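Long-range contact in methyltransferase (Pectobacterium atrosepticum SCRI1043, PDB 2P7I), which probably transfers methyl groups from S-adenosylmethionine to a substrate that is not yet known: residues Y22-A36 / I199-L213. Numbering follows the deposited sequence.
Sequences YNFDFDVMHPFMVRA and IFFKALANFQWDQIL
Phe-24 has its CG trans to the backbone N (chi1 180°), and this sends the ring from helix 24-36 to Trp-209 and Phe-200. One face lies flat on the five-membered ring of Trp-209, with planes 14° apart and CD1 of Phe-24 3.4 Å from CG of Trp-209. CB of Leu-204 lies against the opposite face of the indole, toward its rim. The far edge of Phe-24 points at the face of Phe-200 in an offset edge-to-face pair, with CZ of Phe-24 3.5 Å from CE2 of Phe-200. Met-29, deposited as selenomethionine, folds back at chi2 and chi3. Its SE lies 3.6 Å from CB of Phe-200 and sits obliquely to the Phe-200 ring, 4.7 Å from its centroid, a Met-aromatic contact. Phe-32 meets Phe-200 obliquely, and Ile-199 packs its CD1 3.8 Å from CB of Ala-36. Phe-24 N donates to Asp-210 OD1 (3.1 Å, 145°). The carboxylate of Asp-210 may also be favoured by the N-terminal end of helix 24-36. Asn-206 ND2 gives Asp-25 OD1 a weak bond of 3.2 Å. The aromatic cluster joins the first modelled helix to helix 206-212 and strand 192-201, outermost in the sheet of this chain, in a Rossmann-like methyltransferase fold.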
loop_
_atom_site.group_PDB
_atom_site.type_symbol
_atom_site.label_atom_id
_atom_site.label_comp_id
_atom_site.label_asym_id
_atom_site.label_seq_id
_atom_site.Cartn_x
_atom_site.Cartn_y
_atom_site.Cartn_z
ATOM N N TYR B 22 24.342 -13.942 -14.933
ATOM C CA TYR B 22 23.143 -13.071 -14.645
ATOM C C TYR B 22 23.423 -11.935 -13.672
ATOM O O TYR B 22 23.916 -12.156 -12.562
ATOM C CB TYR B 22 21.957 -13.890 -14.123
ATOM C CG TYR B 22 21.296 -14.702 -15.205
ATOM C CD1 TYR B 22 20.690 -14.078 -16.296
ATOM C CD2 TYR B 22 21.297 -16.094 -15.155
ATOM C CE1 TYR B 22 20.096 -14.813 -17.305
ATOM C CE2 TYR B 22 20.699 -16.844 -16.159
ATOM C CZ TYR B 22 20.100 -16.200 -17.232
ATOM O OH TYR B 22 19.511 -16.948 -18.231
ATOM N N ASN B 23 23.120 -10.718 -14.125
ATOM C CA ASN B 23 23.137 -9.529 -13.295
ATOM C C ASN B 23 21.716 -8.964 -13.339
ATOM O O ASN B 23 21.181 -8.693 -14.411
ATOM C CB ASN B 23 24.155 -8.504 -13.806
ATOM C CG ASN B 23 23.968 -7.113 -13.186
ATOM O OD1 ASN B 23 24.135 -6.094 -13.861
ATOM N ND2 ASN B 23 23.611 -7.067 -11.903
ATOM N N PHE B 24 21.113 -8.833 -12.166
ATOM C CA PHE B 24 19.736 -8.411 -12.045
ATOM C C PHE B 24 19.510 -7.068 -12.743
ATOM O O PHE B 24 18.534 -6.903 -13.483
ATOM C CB PHE B 24 19.363 -8.330 -10.563
ATOM C CG PHE B 24 17.959 -7.893 -10.312
ATOM C CD1 PHE B 24 16.907 -8.761 -10.540
ATOM C CD2 PHE B 24 17.683 -6.634 -9.823
ATOM C CE1 PHE B 24 15.587 -8.347 -10.293
ATOM C CE2 PHE B 24 16.353 -6.221 -9.578
ATOM C CZ PHE B 24 15.325 -7.061 -9.833
ATOM N N ASP B 25 20.417 -6.119 -12.535
ATOM C CA ASP B 25 20.250 -4.775 -13.117
ATOM C C ASP B 25 20.256 -4.762 -14.647
ATOM O O ASP B 25 19.418 -4.126 -15.294
ATOM C CB ASP B 25 21.325 -3.838 -12.601
ATOM C CG ASP B 25 21.335 -3.755 -11.091
ATOM O OD1 ASP B 25 20.269 -3.439 -10.477
ATOM O OD2 ASP B 25 22.420 -4.015 -10.521
ATOM N N PHE B 26 21.183 -5.511 -15.210
ATOM C CA PHE B 26 21.365 -5.536 -16.653
ATOM C C PHE B 26 20.395 -6.502 -17.333
ATOM O O PHE B 26 19.856 -6.192 -18.389
ATOM C CB PHE B 26 22.820 -5.893 -17.001
ATOM C CG PHE B 26 23.799 -4.751 -16.814
ATOM C CD1 PHE B 26 23.616 -3.781 -15.831
ATOM C CD2 PHE B 26 24.922 -4.672 -17.604
ATOM C CE1 PHE B 26 24.523 -2.749 -15.661
ATOM C CE2 PHE B 26 25.829 -3.645 -17.433
ATOM C CZ PHE B 26 25.623 -2.680 -16.461
ATOM N N ASP B 27 20.154 -7.656 -16.725
ATOM C CA ASP B 27 19.367 -8.695 -17.364
ATOM C C ASP B 27 17.891 -8.606 -17.066
ATOM O O ASP B 27 17.081 -9.045 -17.870
ATOM C CB ASP B 27 19.890 -10.074 -16.963
ATOM C CG ASP B 27 21.308 -10.308 -17.454
ATOM O OD1 ASP B 27 21.531 -10.114 -18.660
ATOM O OD2 ASP B 27 22.188 -10.633 -16.638
ATOM N N VAL B 28 17.534 -8.036 -15.929
ATOM C CA VAL B 28 16.128 -7.975 -15.542
ATOM C C VAL B 28 15.637 -6.527 -15.612
ATOM O O VAL B 28 14.652 -6.218 -16.307
ATOM C CB VAL B 28 15.868 -8.605 -14.150
ATOM C CG1 VAL B 28 14.444 -8.311 -13.692
ATOM C CG2 VAL B 28 16.114 -10.109 -14.165
HETATM N N MSE B 29 16.333 -5.616 -14.946
HETATM C CA MSE B 29 15.816 -4.269 -14.851
HETATM C C MSE B 29 15.878 -3.459 -16.149
HETATM O O MSE B 29 14.949 -2.691 -16.438
HETATM C CB MSE B 29 16.518 -3.532 -13.723
HETATM C CG MSE B 29 16.207 -4.010 -12.312
HETATM SE SE MSE B 29 14.346 -3.932 -11.912
HETATM C CE MSE B 29 14.228 -2.026 -12.052
ATOM N N HIS B 30 16.973 -3.567 -16.911
ATOM C CA HIS B 30 17.080 -2.822 -18.177
ATOM C C HIS B 30 15.923 -3.128 -19.137
ATOM O O HIS B 30 15.285 -2.224 -19.634
ATOM C CB HIS B 30 18.428 -3.036 -18.852
ATOM C CG HIS B 30 19.555 -2.283 -18.224
ATOM N ND1 HIS B 30 20.815 -2.241 -18.777
ATOM C CD2 HIS B 30 19.620 -1.536 -17.096
ATOM C CE1 HIS B 30 21.604 -1.499 -18.028
ATOM N NE2 HIS B 30 20.908 -1.063 -16.999
ATOM N N PRO B 31 15.648 -4.409 -19.407
ATOM C CA PRO B 31 14.493 -4.677 -20.273
ATOM C C PRO B 31 13.117 -4.187 -19.773
ATOM O O PRO B 31 12.324 -3.703 -20.569
ATOM C CB PRO B 31 14.534 -6.214 -20.470
ATOM C CG PRO B 31 15.475 -6.733 -19.464
ATOM C CD PRO B 31 16.414 -5.624 -19.089
ATOM N N PHE B 32 12.848 -4.295 -18.484
ATOM C CA PHE B 32 11.598 -3.796 -17.919
ATOM C C PHE B 32 11.547 -2.282 -17.968
ATOM O O PHE B 32 10.478 -1.722 -18.141
ATOM C CB PHE B 32 11.382 -4.316 -16.494
ATOM C CG PHE B 32 10.949 -5.751 -16.439
ATOM C CD1 PHE B 32 9.902 -6.207 -17.229
ATOM C CD2 PHE B 32 11.570 -6.643 -15.598
ATOM C CE1 PHE B 32 9.482 -7.521 -17.191
ATOM C CE2 PHE B 32 11.147 -7.989 -15.567
ATOM C CZ PHE B 32 10.103 -8.410 -16.370
HETATM N N MSE B 33 12.690 -1.626 -17.843
HETATM C CA MSE B 33 12.715 -0.171 -17.971
HETATM C C MSE B 33 12.285 0.240 -19.392
HETATM O O MSE B 33 11.474 1.154 -19.568
HETATM C CB MSE B 33 14.123 0.352 -17.669
HETATM C CG MSE B 33 14.417 0.512 -16.193
HETATM SE SE MSE B 33 16.288 0.957 -15.969
HETATM C CE MSE B 33 16.276 0.883 -14.116
ATOM N N VAL B 34 12.829 -0.421 -20.414
ATOM C CA VAL B 34 12.436 -0.168 -21.796
ATOM C C VAL B 34 10.941 -0.468 -21.987
ATOM O O VAL B 34 10.241 0.321 -22.598
ATOM C CB VAL B 34 13.336 -0.935 -22.804
ATOM C CG1 VAL B 34 12.823 -0.766 -24.233
ATOM C CG2 VAL B 34 14.756 -0.418 -22.701
ATOM N N ARG B 35 10.446 -1.581 -21.452
ATOM C CA ARG B 35 8.991 -1.854 -21.449
ATOM C C ARG B 35 8.200 -0.675 -20.839
ATOM O O ARG B 35 7.219 -0.228 -21.400
ATOM C CB ARG B 35 8.645 -3.175 -20.714
ATOM C CG ARG B 35 8.252 -4.367 -21.621
ATOM C CD ARG B 35 7.847 -5.659 -20.799
ATOM N NE ARG B 35 6.404 -5.838 -20.486
ATOM C CZ ARG B 35 5.895 -6.893 -19.818
ATOM N NH1 ARG B 35 6.699 -7.844 -19.357
ATOM N NH2 ARG B 35 4.586 -7.005 -19.570
ATOM N N ALA B 36 8.622 -0.217 -19.668
ATOM C CA ALA B 36 7.952 0.856 -18.936
ATOM C C ALA B 36 7.899 2.153 -19.749
ATOM O O ALA B 36 6.928 2.899 -19.695
ATOM C CB ALA B 36 8.675 1.084 -17.610
ATOM N N ILE B 199 8.913 0.480 -11.347
ATOM C CA ILE B 199 9.371 -0.591 -12.198
ATOM C C ILE B 199 9.899 -1.752 -11.351
ATOM O O ILE B 199 10.954 -1.665 -10.722
ATOM C CB ILE B 199 10.448 -0.097 -13.174
ATOM C CG1 ILE B 199 9.901 1.081 -13.998
ATOM C CG2 ILE B 199 10.977 -1.316 -14.082
ATOM C CD1 ILE B 199 11.003 1.887 -14.706
ATOM N N PHE B 200 9.119 -2.845 -11.357
ATOM C CA PHE B 200 9.483 -4.160 -10.811
ATOM C C PHE B 200 9.277 -4.285 -9.301
ATOM O O PHE B 200 10.018 -3.721 -8.532
ATOM C CB PHE B 200 10.914 -4.583 -11.148
ATOM C CG PHE B 200 11.178 -6.075 -10.978
ATOM C CD1 PHE B 200 10.907 -6.954 -11.989
ATOM C CD2 PHE B 200 11.705 -6.588 -9.798
ATOM C CE1 PHE B 200 11.159 -8.337 -11.828
ATOM C CE2 PHE B 200 11.928 -7.961 -9.637
ATOM C CZ PHE B 200 11.647 -8.822 -10.633
ATOM N N PHE B 201 8.294 -5.071 -8.908
ATOM C CA PHE B 201 8.083 -5.400 -7.498
ATOM C C PHE B 201 9.228 -6.257 -6.975
ATOM O O PHE B 201 9.345 -7.398 -7.342
ATOM C CB PHE B 201 6.738 -6.088 -7.342
ATOM C CG PHE B 201 6.167 -6.009 -5.936
ATOM C CD1 PHE B 201 6.731 -6.768 -4.914
ATOM C CD2 PHE B 201 5.085 -5.203 -5.652
ATOM C CE1 PHE B 201 6.215 -6.716 -3.637
ATOM C CE2 PHE B 201 4.572 -5.140 -4.378
ATOM C CZ PHE B 201 5.126 -5.899 -3.377
ATOM N N LYS B 202 10.058 -5.692 -6.091
ATOM C CA LYS B 202 11.383 -6.286 -5.772
ATOM C C LYS B 202 11.426 -6.673 -4.295
ATOM O O LYS B 202 11.508 -5.800 -3.437
ATOM C CB LYS B 202 12.509 -5.279 -6.059
ATOM C CG LYS B 202 13.938 -5.841 -5.965
ATOM C CD LYS B 202 14.957 -4.719 -5.997
ATOM C CE LYS B 202 16.350 -5.242 -5.787
ATOM N NZ LYS B 202 17.328 -4.099 -5.739
ATOM N N ALA B 203 11.336 -7.967 -4.011
ATOM C CA ALA B 203 11.287 -8.454 -2.622
ATOM C C ALA B 203 12.597 -9.097 -2.154
ATOM O O ALA B 203 12.760 -9.382 -0.968
ATOM C CB ALA B 203 10.137 -9.423 -2.455
ATOM N N LEU B 204 13.527 -9.282 -3.077
ATOM C CA LEU B 204 14.828 -9.872 -2.797
ATOM C C LEU B 204 15.898 -8.883 -3.174
ATOM O O LEU B 204 15.694 -8.069 -4.058
ATOM C CB LEU B 204 15.020 -11.110 -3.649
ATOM C CG LEU B 204 14.127 -12.322 -3.374
ATOM C CD1 LEU B 204 14.142 -13.264 -4.564
ATOM C CD2 LEU B 204 14.570 -13.039 -2.117
ATOM N N ALA B 205 17.053 -8.980 -2.527
ATOM C CA ALA B 205 18.167 -8.108 -2.812
ATOM C C ALA B 205 18.927 -8.639 -4.014
ATOM O O ALA B 205 18.858 -9.826 -4.333
ATOM C CB ALA B 205 19.070 -8.014 -1.629
ATOM N N ASN B 206 19.652 -7.760 -4.682
ATOM C CA ASN B 206 20.437 -8.163 -5.849
ATOM C C ASN B 206 21.290 -9.390 -5.612
ATOM O O ASN B 206 21.298 -10.313 -6.428
ATOM C CB ASN B 206 21.332 -7.024 -6.305
ATOM C CG ASN B 206 20.579 -5.989 -7.089
ATOM O OD1 ASN B 206 19.463 -5.623 -6.747
ATOM N ND2 ASN B 206 21.182 -5.514 -8.155
ATOM N N PHE B 207 22.005 -9.415 -4.495
ATOM C CA PHE B 207 22.871 -10.556 -4.226
ATOM C C PHE B 207 22.061 -11.846 -4.230
ATOM O O PHE B 207 22.540 -12.877 -4.688
ATOM C CB PHE B 207 23.695 -10.359 -2.946
ATOM C CG PHE B 207 22.983 -10.709 -1.658
ATOM C CD1 PHE B 207 22.266 -9.754 -0.957
ATOM C CD2 PHE B 207 23.098 -11.986 -1.112
ATOM C CE1 PHE B 207 21.640 -10.070 0.236
ATOM C CE2 PHE B 207 22.476 -12.306 0.084
ATOM C CZ PHE B 207 21.742 -11.345 0.756
ATOM N N GLN B 208 20.806 -11.768 -3.775
ATOM C CA GLN B 208 19.935 -12.931 -3.781
ATOM C C GLN B 208 19.436 -13.256 -5.189
ATOM O O GLN B 208 19.388 -14.423 -5.568
ATOM C CB GLN B 208 18.786 -12.751 -2.796
ATOM C CG GLN B 208 19.286 -12.510 -1.382
ATOM C CD GLN B 208 18.201 -12.093 -0.416
ATOM O OE1 GLN B 208 17.336 -11.268 -0.739
ATOM N NE2 GLN B 208 18.251 -12.644 0.789
ATOM N N TRP B 209 19.078 -12.229 -5.961
ATOM C CA TRP B 209 18.639 -12.420 -7.342
ATOM C C TRP B 209 19.711 -13.131 -8.152
ATOM O O TRP B 209 19.426 -14.062 -8.874
ATOM C CB TRP B 209 18.304 -11.083 -8.029
ATOM C CG TRP B 209 17.026 -10.486 -7.585
ATOM C CD1 TRP B 209 16.882 -9.371 -6.842
ATOM C CD2 TRP B 209 15.700 -10.962 -7.868
ATOM N NE1 TRP B 209 15.547 -9.113 -6.631
ATOM C CE2 TRP B 209 14.802 -10.077 -7.246
ATOM C CE3 TRP B 209 15.194 -12.038 -8.591
ATOM C CZ2 TRP B 209 13.412 -10.241 -7.303
ATOM C CZ3 TRP B 209 13.831 -12.210 -8.653
ATOM C CH2 TRP B 209 12.948 -11.319 -8.013
ATOM N N ASP B 210 20.946 -12.685 -8.013
ATOM C CA ASP B 210 22.016 -13.186 -8.846
ATOM C C ASP B 210 22.263 -14.662 -8.577
ATOM O O ASP B 210 22.600 -15.402 -9.495
ATOM C CB ASP B 210 23.282 -12.356 -8.656
ATOM C CG ASP B 210 23.093 -10.890 -9.078
ATOM O OD1 ASP B 210 22.190 -10.577 -9.900
ATOM O OD2 ASP B 210 23.858 -10.041 -8.573
ATOM N N GLN B 211 22.061 -15.095 -7.336
ATOM C CA GLN B 211 22.126 -16.511 -7.015
ATOM C C GLN B 211 20.901 -17.252 -7.521
ATOM O O GLN B 211 21.025 -18.269 -8.165
ATOM C CB GLN B 211 22.270 -16.731 -5.513
ATOM C CG GLN B 211 23.542 -16.146 -4.891
ATOM C CD GLN B 211 23.479 -16.154 -3.370
ATOM O OE1 GLN B 211 23.588 -17.207 -2.749
ATOM N NE2 GLN B 211 23.264 -14.979 -2.767
ATOM N N ILE B 212 19.709 -16.733 -7.259
ATOM C CA ILE B 212 18.492 -17.465 -7.588
ATOM C C ILE B 212 18.312 -17.572 -9.108
ATOM O O ILE B 212 17.713 -18.529 -9.601
ATOM C CB ILE B 212 17.249 -16.806 -6.937
ATOM C CG1 ILE B 212 16.125 -17.831 -6.784
ATOM C CG2 ILE B 212 16.817 -15.597 -7.741
ATOM C CD1 ILE B 212 14.932 -17.318 -5.987
ATOM N N LEU B 213 18.839 -16.597 -9.844
ATOM C CA LEU B 213 18.683 -16.573 -11.294
ATOM C C LEU B 213 19.518 -17.669 -11.971
ATOM O O LEU B 213 19.228 -18.056 -13.095
ATOM C CB LEU B 213 19.015 -15.187 -11.876
ATOM C CG LEU B 213 17.959 -14.104 -11.638
ATOM C CD1 LEU B 213 18.432 -12.733 -12.124
ATOM C CD2 LEU B 213 16.675 -14.487 -12.289
HETATM O O HOH W 1 17.349 -3.440 -8.809
#